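Local coordinates for bluetongue virus COAT protein VP7 (Bluetongue virus, PDB 1BVP) that forms homotrimeric capsomers that assemble on an inner scaffold of VP3 to build the core particle of the virus, and probably binds host cell-surface receptors, at residues 55-66 with 316-327; 28-36 with 96-104. All blocks are in the same frame, centred on the assembly; numbering follows the deposited sequence.

Contact 1 of 2, residues 55-66 with 316-327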
loop_
_atom_site.group_PDB
_atom_site.type_symbol
_atom_site.label_atom_id
_atom_site.label_comp_id
_atom_site.label_asym_id
_atom_site.label_seq_id
_atom_site.Cartn_x
_atom_site.Cartn_y
_atom_site.Cartn_z
ATOM N N LEU A 55 37.807 8.531 5.503
ATOM C CA LEU A 55 37.038 8.468 4.278
ATOM C C LEU A 55 37.551 7.324 3.418
ATOM O O LEU A 55 36.780 6.591 2.790
ATOM C CB LEU A 55 37.196 9.774 3.509
ATOM C CG LEU A 55 36.693 9.807 2.065
ATOM C CD1 LEU A 55 35.167 9.695 2.066
ATOM C CD2 LEU A 55 37.148 11.094 1.403
ATOM N N ALA A 56 38.862 7.151 3.383
ATOM C CA ALA A 56 39.411 6.082 2.563
ATOM C C ALA A 56 38.926 4.707 3.009
ATOM O O ALA A 56 38.681 3.820 2.172
ATOM C CB ALA A 56 40.908 6.149 2.555
ATOM N N GLN A 57 38.733 4.546 4.318
ATOM C CA GLN A 57 38.266 3.268 4.850
ATOM C C GLN A 57 36.793 3.033 4.580
ATOM O O GLN A 57 36.355 1.897 4.369
ATOM C CB GLN A 57 38.551 3.176 6.333
ATOM C CG GLN A 57 40.013 3.071 6.614
ATOM C CD GLN A 57 40.344 3.180 8.088
ATOM O OE1 GLN A 57 41.220 2.479 8.574
ATOM N NE2 GLN A 57 39.677 4.088 8.796
ATOM N N ARG A 58 36.029 4.115 4.616
ATOM C CA ARG A 58 34.608 4.070 4.340
ATOM C C ARG A 58 34.375 3.723 2.868
ATOM O O ARG A 58 33.607 2.815 2.559
ATOM C CB ARG A 58 33.961 5.391 4.732
ATOM C CG ARG A 58 33.834 5.526 6.232
ATOM C CD ARG A 58 33.023 6.716 6.648
ATOM N NE ARG A 58 33.767 7.973 6.577
ATOM C CZ ARG A 58 33.501 8.963 5.730
ATOM N NH1 ARG A 58 32.521 8.862 4.855
ATOM N NH2 ARG A 58 34.183 10.080 5.793
ATOM N N ASN A 59 35.132 4.352 1.975
ATOM C CA ASN A 59 35.008 4.056 0.558
ATOM C C ASN A 59 35.291 2.589 0.305
ATOM O O ASN A 59 34.544 1.876 -0.382
ATOM C CB ASN A 59 35.995 4.877 -0.241
ATOM C CG ASN A 59 35.568 6.308 -0.406
ATOM O OD1 ASN A 59 34.434 6.686 -0.117
ATOM N ND2 ASN A 59 36.477 7.118 -0.884
ATOM N N GLU A 60 36.363 2.120 0.917
ATOM C CA GLU A 60 36.784 0.737 0.748
ATOM C C GLU A 60 35.696 -0.250 1.212
ATOM O O GLU A 60 35.436 -1.258 0.546
ATOM C CB GLU A 60 38.101 0.553 1.497
ATOM C CG GLU A 60 38.842 -0.698 1.167
ATOM C CD GLU A 60 39.856 -0.502 0.080
ATOM O OE1 GLU A 60 39.670 0.450 -0.747
ATOM O OE2 GLU A 60 40.827 -1.326 0.074
ATOM N N MET A 61 35.039 0.046 2.333
ATOM C CA MET A 61 33.981 -0.839 2.822
ATOM C C MET A 61 32.777 -0.761 1.893
ATOM O O MET A 61 32.150 -1.785 1.583
ATOM C CB MET A 61 33.541 -0.477 4.232
ATOM C CG MET A 61 32.486 -1.445 4.740
ATOM S SD MET A 61 32.014 -1.171 6.444
ATOM C CE MET A 61 32.999 -2.446 7.139
ATOM N N PHE A 62 32.458 0.461 1.454
ATOM C CA PHE A 62 31.359 0.658 0.534
ATOM C C PHE A 62 31.622 -0.114 -0.762
ATOM O O PHE A 62 30.710 -0.754 -1.307
ATOM C CB PHE A 62 31.130 2.125 0.213
ATOM C CG PHE A 62 29.993 2.326 -0.738
ATOM C CD1 PHE A 62 28.680 2.147 -0.305
ATOM C CD2 PHE A 62 30.231 2.561 -2.089
ATOM C CE1 PHE A 62 27.617 2.185 -1.205
ATOM C CE2 PHE A 62 29.180 2.601 -3.003
ATOM C CZ PHE A 62 27.871 2.410 -2.566
ATOM N N PHE A 63 32.863 -0.079 -1.252
ATOM C CA PHE A 63 33.181 -0.808 -2.467
ATOM C C PHE A 63 32.996 -2.292 -2.279
ATOM O O PHE A 63 32.627 -2.990 -3.217
ATOM C CB PHE A 63 34.581 -0.519 -2.929
ATOM C CG PHE A 63 34.788 0.897 -3.365
ATOM C CD1 PHE A 63 33.723 1.665 -3.839
ATOM C CD2 PHE A 63 36.058 1.473 -3.306
ATOM C CE1 PHE A 63 33.926 2.983 -4.249
ATOM C CE2 PHE A 63 36.262 2.789 -3.712
ATOM C CZ PHE A 63 35.203 3.548 -4.183
ATOM N N MET A 64 33.182 -2.770 -1.047
ATOM C CA MET A 64 33.016 -4.195 -0.766
ATOM C C MET A 64 31.535 -4.525 -0.902
ATOM O O MET A 64 31.159 -5.557 -1.436
ATOM C CB MET A 64 33.500 -4.531 0.646
ATOM C CG MET A 64 33.248 -5.973 0.995
ATOM S SD MET A 64 33.534 -6.387 2.685
ATOM C CE MET A 64 32.253 -5.447 3.593
ATOM N N CYS A 65 30.694 -3.632 -0.405
ATOM C CA CYS A 65 29.258 -3.813 -0.490
ATOM C C CYS A 65 28.788 -3.741 -1.944
ATOM O O CYS A 65 27.982 -4.580 -2.392
ATOM C CB CYS A 65 28.603 -2.748 0.325
ATOM S SG CYS A 65 28.760 -3.086 2.063
ATOM N N LEU A 66 29.321 -2.769 -2.689
ATOM C CA LEU A 66 28.998 -2.633 -4.100
ATOM C C LEU A 66 29.360 -3.931 -4.836
ATOM O O LEU A 66 28.556 -4.476 -5.597
ATOM C CB LEU A 66 29.747 -1.453 -4.690
ATOM C CG LEU A 66 29.489 -1.073 -6.156
ATOM C CD1 LEU A 66 28.016 -1.033 -6.488
ATOM C CD2 LEU A 66 30.107 0.294 -6.399
ATOM N N LEU A 316 21.717 -1.355 -0.582
ATOM C CA LEU A 316 22.961 -0.644 -0.876
ATOM C C LEU A 316 22.786 0.865 -0.694
ATOM O O LEU A 316 23.723 1.555 -0.259
ATOM C CB LEU A 316 23.462 -0.952 -2.277
ATOM C CG LEU A 316 24.806 -0.345 -2.695
ATOM C CD1 LEU A 316 25.923 -1.018 -1.928
ATOM C CD2 LEU A 316 25.035 -0.579 -4.202
ATOM N N ALA A 317 21.582 1.376 -0.956
ATOM C CA ALA A 317 21.328 2.817 -0.785
ATOM C C ALA A 317 21.412 3.157 0.681
ATOM O O ALA A 317 21.917 4.226 1.052
ATOM C CB ALA A 317 20.000 3.203 -1.316
ATOM N N ASP A 318 20.902 2.267 1.525
ATOM C CA ASP A 318 20.982 2.514 2.963
ATOM C C ASP A 318 22.438 2.503 3.421
ATOM O O ASP A 318 22.842 3.349 4.217
ATOM C CB ASP A 318 20.219 1.473 3.736
ATOM C CG ASP A 318 18.733 1.578 3.540
ATOM O OD1 ASP A 318 18.213 2.696 3.302
ATOM O OD2 ASP A 318 18.091 0.528 3.692
ATOM N N VAL A 319 23.226 1.553 2.910
ATOM C CA VAL A 319 24.642 1.491 3.255
ATOM C C VAL A 319 25.305 2.795 2.821
ATOM O O VAL A 319 26.049 3.400 3.590
ATOM C CB VAL A 319 25.363 0.308 2.573
ATOM C CG1 VAL A 319 26.874 0.437 2.773
ATOM C CG2 VAL A 319 24.877 -1.002 3.162
ATOM N N TYR A 320 24.981 3.253 1.610
ATOM C CA TYR A 320 25.541 4.491 1.080
ATOM C C TYR A 320 25.257 5.616 2.046
ATOM O O TYR A 320 26.106 6.476 2.342
ATOM C CB TYR A 320 24.886 4.832 -0.252
ATOM C CG TYR A 320 25.472 6.058 -0.930
ATOM C CD1 TYR A 320 26.567 5.942 -1.806
ATOM C CD2 TYR A 320 24.937 7.340 -0.707
ATOM C CE1 TYR A 320 27.122 7.081 -2.454
ATOM C CE2 TYR A 320 25.489 8.483 -1.341
ATOM C CZ TYR A 320 26.575 8.338 -2.210
ATOM O OH TYR A 320 27.116 9.440 -2.843
ATOM N N THR A 321 24.021 5.646 2.493
ATOM C CA THR A 321 23.611 6.671 3.420
ATOM C C THR A 321 24.402 6.664 4.729
ATOM O O THR A 321 24.732 7.740 5.218
ATOM C CB THR A 321 22.067 6.621 3.612
ATOM O OG1 THR A 321 21.468 7.376 2.556
ATOM C CG2 THR A 321 21.616 7.185 4.940
ATOM N N VAL A 322 24.685 5.489 5.316
ATOM C CA VAL A 322 25.458 5.477 6.558
ATOM C C VAL A 322 26.973 5.628 6.357
ATOM O O VAL A 322 27.582 6.398 7.079
ATOM C CB VAL A 322 25.071 4.344 7.547
ATOM C CG1 VAL A 322 23.708 3.796 7.211
ATOM C CG2 VAL A 322 26.080 3.298 7.613
ATOM N N LEU A 323 27.563 4.989 5.343
ATOM C CA LEU A 323 29.000 5.125 5.079
ATOM C C LEU A 323 29.445 6.460 4.477
ATOM O O LEU A 323 30.600 6.827 4.606
ATOM C CB LEU A 323 29.515 3.978 4.203
ATOM C CG LEU A 323 29.448 2.608 4.909
ATOM C CD1 LEU A 323 30.035 1.483 4.075
ATOM C CD2 LEU A 323 30.195 2.708 6.217
ATOM N N ARG A 324 28.535 7.179 3.812
ATOM C CA ARG A 324 28.813 8.467 3.168
ATOM C C ARG A 324 30.091 8.455 2.330
ATOM O O ARG A 324 30.923 9.359 2.455
ATOM C CB ARG A 324 28.917 9.623 4.167
ATOM C CG ARG A 324 28.283 9.481 5.546
ATOM C CD ARG A 324 27.446 10.706 5.909
ATOM N NE ARG A 324 26.118 10.612 5.269
ATOM C CZ ARG A 324 25.733 11.252 4.153
ATOM N NH1 ARG A 324 26.567 12.078 3.510
ATOM N NH2 ARG A 324 24.522 11.017 3.634
ATOM N N PRO A 325 30.224 7.496 1.394
ATOM C CA PRO A 325 31.447 7.465 0.586
ATOM C C PRO A 325 31.541 8.626 -0.398
ATOM O O PRO A 325 30.554 9.323 -0.637
ATOM C CB PRO A 325 31.350 6.119 -0.117
ATOM C CG PRO A 325 29.914 5.944 -0.318
ATOM C CD PRO A 325 29.280 6.448 0.966
ATOM N N GLU A 326 32.752 8.877 -0.898
ATOM C CA GLU A 326 33.020 9.945 -1.857
ATOM C C GLU A 326 33.977 9.436 -2.890
ATOM O O GLU A 326 35.130 9.154 -2.606
ATOM C CB GLU A 326 33.658 11.161 -1.210
ATOM C CG GLU A 326 32.749 11.934 -0.282
ATOM C CD GLU A 326 33.450 13.138 0.332
ATOM O OE1 GLU A 326 34.283 13.773 -0.374
ATOM O OE2 GLU A 326 33.185 13.433 1.524
ATOM N N PHE A 327 33.493 9.302 -4.103
ATOM C CA PHE A 327 34.333 8.840 -5.175
ATOM C C PHE A 327 33.784 9.398 -6.471
ATOM O O PHE A 327 32.694 9.971 -6.490
ATOM C CB PHE A 327 34.418 7.324 -5.186
ATOM C CG PHE A 327 33.099 6.650 -5.278
ATOM C CD1 PHE A 327 32.271 6.558 -4.161
ATOM C CD2 PHE A 327 32.681 6.079 -6.471
ATOM C CE1 PHE A 327 31.043 5.906 -4.232
ATOM C CE2 PHE A 327 31.453 5.422 -6.556
ATOM C CZ PHE A 327 30.639 5.337 -5.438
#
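Two antiparallel helices of the helical domain of VP7, 55-73 and 304-323, pack through Phe62, which sits as a knob among Leu316, Val319, Tyr320 and Leu323. The segment axes approach to 10.3 Å at 175°. With CG anti to the backbone N (chi1 -180°), the Phe62 ring crosses the interface: its CE1 meets Leu316 CD1 at 3.7 Å, and the edge of Tyr320 points at its face in a T-shaped pair. Pro325 CG lies over a face of this ring, a CH-pi contact 3.9 Å from its centroid, and Val319 CG1 lies at its edge; a flat ring suits this slot by offering both face and edge. Phe327 extends the aromatic cluster, receiving the edge of Phe63 on its face with the planes at 83°, but meets Phe62 only rim to rim. The Tyr320 hydroxyl is hydrogen-bonded to Asp275.

Arg324 leaves the helix with positive phi, and residues 325-327 run on beside the first turns of helix 55-73. Arg58 NH1 donates a nearly straight bond of 2.8 Å to Leu323 O, in both the guanidinium and carbonyl planes, and a weak one to Arg324 O. The Asn59 amide, able to donate and accept at once, grips both the N-H and the C=O of Glu326: Glu326 N gives to Asn59 OD1 at 2.9 Å, while Asn59 ND2 reaches Glu326 O at 3.0 Å in a more bent bond from above the carbonyl plane. The arginine thus satisfies a carbonyl at the helix C-terminus, whose dipole would probably favour its charge, and the amide fixes the departing chain.

Contact 2 of 2, residues 28-36 with 96-104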
loop_
_atom_site.group_PDB
_atom_site.type_symbol
_atom_site.label_atom_id
_atom_site.label_comp_id
_atom_site.label_asym_id
_atom_site.label_seq_id
_atom_site.Cartn_x
_atom_site.Cartn_y
_atom_site.Cartn_z
ATOM N N ASN A 28 26.651 -10.680 17.188
ATOM C CA ASN A 28 26.192 -11.261 15.952
ATOM C C ASN A 28 26.852 -10.525 14.733
ATOM O O ASN A 28 27.437 -11.137 13.840
ATOM C CB ASN A 28 24.663 -11.103 16.010
ATOM C CG ASN A 28 23.964 -11.670 14.806
ATOM O OD1 ASN A 28 23.286 -10.941 14.060
ATOM N ND2 ASN A 28 24.101 -12.982 14.601
ATOM N N VAL A 29 26.832 -9.201 14.750
ATOM C CA VAL A 29 27.420 -8.382 13.690
ATOM C C VAL A 29 28.917 -8.587 13.510
ATOM O O VAL A 29 29.416 -8.643 12.385
ATOM C CB VAL A 29 27.188 -6.869 13.983
ATOM C CG1 VAL A 29 27.854 -5.989 12.965
ATOM C CG2 VAL A 29 25.723 -6.590 14.063
ATOM N N MET A 30 29.653 -8.582 14.612
ATOM C CA MET A 30 31.095 -8.762 14.538
ATOM C C MET A 30 31.480 -10.147 14.042
ATOM O O MET A 30 32.460 -10.300 13.323
ATOM C CB MET A 30 31.732 -8.493 15.886
ATOM C CG MET A 30 31.898 -7.036 16.219
ATOM S SD MET A 30 32.589 -7.014 17.901
ATOM C CE MET A 30 33.851 -5.553 17.813
ATOM N N GLU A 31 30.718 -11.157 14.430
ATOM C CA GLU A 31 30.997 -12.507 13.993
ATOM C C GLU A 31 30.907 -12.612 12.467
ATOM O O GLU A 31 31.774 -13.191 11.827
ATOM C CB GLU A 31 30.011 -13.430 14.645
ATOM C CG GLU A 31 30.085 -14.837 14.158
ATOM C CD GLU A 31 28.866 -15.635 14.599
ATOM O OE1 GLU A 31 28.167 -15.184 15.554
ATOM O OE2 GLU A 31 28.592 -16.700 13.987
ATOM N N ILE A 32 29.885 -11.979 11.892
ATOM C CA ILE A 32 29.633 -11.965 10.448
ATOM C C ILE A 32 30.650 -11.110 9.669
ATOM O O ILE A 32 31.214 -11.564 8.656
ATOM C CB ILE A 32 28.201 -11.408 10.175
ATOM C CG1 ILE A 32 27.139 -12.394 10.661
ATOM C CG2 ILE A 32 27.993 -11.077 8.699
ATOM C CD1 ILE A 32 25.804 -11.708 10.920
ATOM N N LEU A 33 30.828 -9.855 10.096
ATOM C CA LEU A 33 31.763 -8.959 9.438
ATOM C C LEU A 33 33.156 -9.525 9.460
ATOM O O LEU A 33 33.896 -9.401 8.493
ATOM C CB LEU A 33 31.784 -7.588 10.091
ATOM C CG LEU A 33 30.532 -6.768 9.804
ATOM C CD1 LEU A 33 30.739 -5.341 10.240
ATOM C CD2 LEU A 33 30.221 -6.834 8.324
ATOM N N GLY A 34 33.508 -10.143 10.579
ATOM C CA GLY A 34 34.814 -10.742 10.725
ATOM C C GLY A 34 35.087 -11.739 9.631
ATOM O O GLY A 34 36.052 -11.590 8.879
ATOM N N ILE A 35 34.240 -12.753 9.537
ATOM C CA ILE A 35 34.394 -13.782 8.514
ATOM C C ILE A 35 34.326 -13.254 7.087
ATOM O O ILE A 35 35.151 -13.606 6.223
ATOM C CB ILE A 35 33.303 -14.830 8.641
ATOM C CG1 ILE A 35 33.121 -15.149 10.116
ATOM C CG2 ILE A 35 33.702 -16.100 7.876
ATOM C CD1 ILE A 35 32.123 -16.217 10.406
ATOM N N ALA A 36 33.308 -12.440 6.837
ATOM C CA ALA A 36 33.082 -11.892 5.516
ATOM C C ALA A 36 34.232 -11.031 5.056
ATOM O O ALA A 36 34.772 -11.236 3.980
ATOM C CB ALA A 36 31.791 -11.113 5.498
ATOM N N THR A 96 31.076 -19.019 -0.213
ATOM C CA THR A 96 31.796 -19.666 0.899
ATOM C C THR A 96 30.786 -20.022 1.991
ATOM O O THR A 96 30.294 -19.141 2.697
ATOM C CB THR A 96 32.844 -18.677 1.535
ATOM O OG1 THR A 96 33.824 -18.300 0.560
ATOM C CG2 THR A 96 33.546 -19.291 2.748
ATOM N N PRO A 97 30.568 -21.319 2.232
ATOM C CA PRO A 97 29.613 -21.766 3.254
ATOM C C PRO A 97 29.898 -21.350 4.669
ATOM O O PRO A 97 29.060 -21.501 5.537
ATOM C CB PRO A 97 29.604 -23.287 3.097
ATOM C CG PRO A 97 30.931 -23.580 2.523
ATOM C CD PRO A 97 31.172 -22.466 1.537
ATOM N N GLU A 98 31.055 -20.771 4.910
ATOM C CA GLU A 98 31.372 -20.359 6.267
ATOM C C GLU A 98 30.841 -18.992 6.618
ATOM O O GLU A 98 30.826 -18.645 7.805
ATOM C CB GLU A 98 32.874 -20.468 6.573
ATOM C CG GLU A 98 33.387 -21.908 6.772
ATOM C CD GLU A 98 33.650 -22.658 5.458
ATOM O OE1 GLU A 98 34.236 -22.059 4.502
ATOM O OE2 GLU A 98 33.289 -23.863 5.399
ATOM N N ILE A 99 30.469 -18.185 5.618
ATOM C CA ILE A 99 29.894 -16.863 5.917
ATOM C C ILE A 99 28.424 -17.125 6.217
ATOM O O ILE A 99 27.684 -17.643 5.376
ATOM C CB ILE A 99 29.954 -15.888 4.759
ATOM C CG1 ILE A 99 31.393 -15.735 4.264
ATOM C CG2 ILE A 99 29.365 -14.550 5.214
ATOM C CD1 ILE A 99 31.544 -14.670 3.225
ATOM N N PRO A 100 27.993 -16.821 7.442
ATOM C CA PRO A 100 26.586 -17.068 7.777
ATOM C C PRO A 100 25.627 -15.956 7.283
ATOM O O PRO A 100 26.046 -14.837 6.975
ATOM C CB PRO A 100 26.628 -17.167 9.309
ATOM C CG PRO A 100 27.662 -16.101 9.653
ATOM C CD PRO A 100 28.725 -16.177 8.556
ATOM N N PHE A 101 24.362 -16.308 7.094
ATOM C CA PHE A 101 23.353 -15.326 6.705
ATOM C C PHE A 101 22.296 -15.323 7.816
ATOM O O PHE A 101 22.157 -16.306 8.560
ATOM C CB PHE A 101 22.748 -15.634 5.332
ATOM C CG PHE A 101 22.253 -17.047 5.169
ATOM C CD1 PHE A 101 21.009 -17.427 5.669
ATOM C CD2 PHE A 101 23.019 -17.988 4.498
ATOM C CE1 PHE A 101 20.537 -18.748 5.500
ATOM C CE2 PHE A 101 22.568 -19.299 4.318
ATOM C CZ PHE A 101 21.320 -19.683 4.822
ATOM N N THR A 102 21.639 -14.194 8.020
ATOM C CA THR A 102 20.639 -14.108 9.064
ATOM C C THR A 102 19.260 -14.684 8.679
ATOM O O THR A 102 18.921 -14.838 7.507
ATOM C CB THR A 102 20.420 -12.655 9.447
ATOM O OG1 THR A 102 20.026 -11.915 8.283
ATOM C CG2 THR A 102 21.675 -12.055 10.022
ATOM N N THR A 103 18.465 -14.988 9.697
ATOM C CA THR A 103 17.105 -15.461 9.522
ATOM C C THR A 103 16.298 -14.452 8.655
ATOM O O THR A 103 15.582 -14.875 7.753
ATOM C CB THR A 103 16.436 -15.639 10.909
ATOM O OG1 THR A 103 16.981 -16.791 11.551
ATOM C CG2 THR A 103 14.963 -15.825 10.784
ATOM N N GLU A 104 16.450 -13.143 8.904
ATOM C CA GLU A 104 15.771 -12.094 8.128
ATOM C C GLU A 104 16.149 -12.197 6.656
ATOM O O GLU A 104 15.283 -12.344 5.793
ATOM C CB GLU A 104 16.157 -10.695 8.594
ATOM C CG GLU A 104 15.755 -10.336 10.017
ATOM C CD GLU A 104 16.311 -11.293 11.118
ATOM O OE1 GLU A 104 17.532 -11.640 11.129
ATOM O OE2 GLU A 104 15.497 -11.687 12.000
#
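Pro100, with Ile35 and Ile32, carries this contact, in which an irregular connection in the helical domain runs obliquely along helix 27-44, roughly against its direction, before entering helix 103-116. Pro100 is central. Its compact ring lies between two isoleucines of successive helical turns, with CG 3.9 Å from Ile32 CG1 and CD 3.9 Å from Ile35 CD1. Proline suits the place: it is apolar and has no backbone N-H that would need a partner in an interface without hydrogen bonds across it. Ile35 places CG1 anti to its carbonyl carbon (chi1 -43°), which lays CD1 against Pro100 CD and, at 3.8 Å, against Glu98 O, both packing contacts.

Residues 96-99 make a type I beta turn, closed by the hydrogen bond from Ile99 N to Thr96 O. Ile99 leaves it to pack on Ala36, whose single methyl lets Ile99 CD1 come within 3.9 Å of Ala36 CA. Ile99 O accepts a hydrogen bond from Arg7 NE of helix 2-15. At the far end Thr102 is the N-cap of helix 103-116, its OG1 accepting from Ala105 N, and it also packs on Glu26 of the third subunit. Its methyl CG2 faces helix 27-44 and lies 4.2 Å from Ile32 CD1.

Overall arrangement
Both contacts belong to the helical part of the chain, on the same side of its centre, with centres about 19 Å apart and nearest atoms about 5 Å apart without touching. Helices 27-44 and 55-73 follow each other in sequence, and Met61 and Met64 of the latter touch Ile37 of the former. Contact 1 is the more deeply buried and more than twice as extensive, joining two helices and the chain that leaves the second with an aromatic core and a polar group at one end. Contact 2 is only partly buried, sets a loop on a helix, and relies on aliphatic packing. Both meet the second subunit, while contact 2 also reaches the third, at the trimer interface.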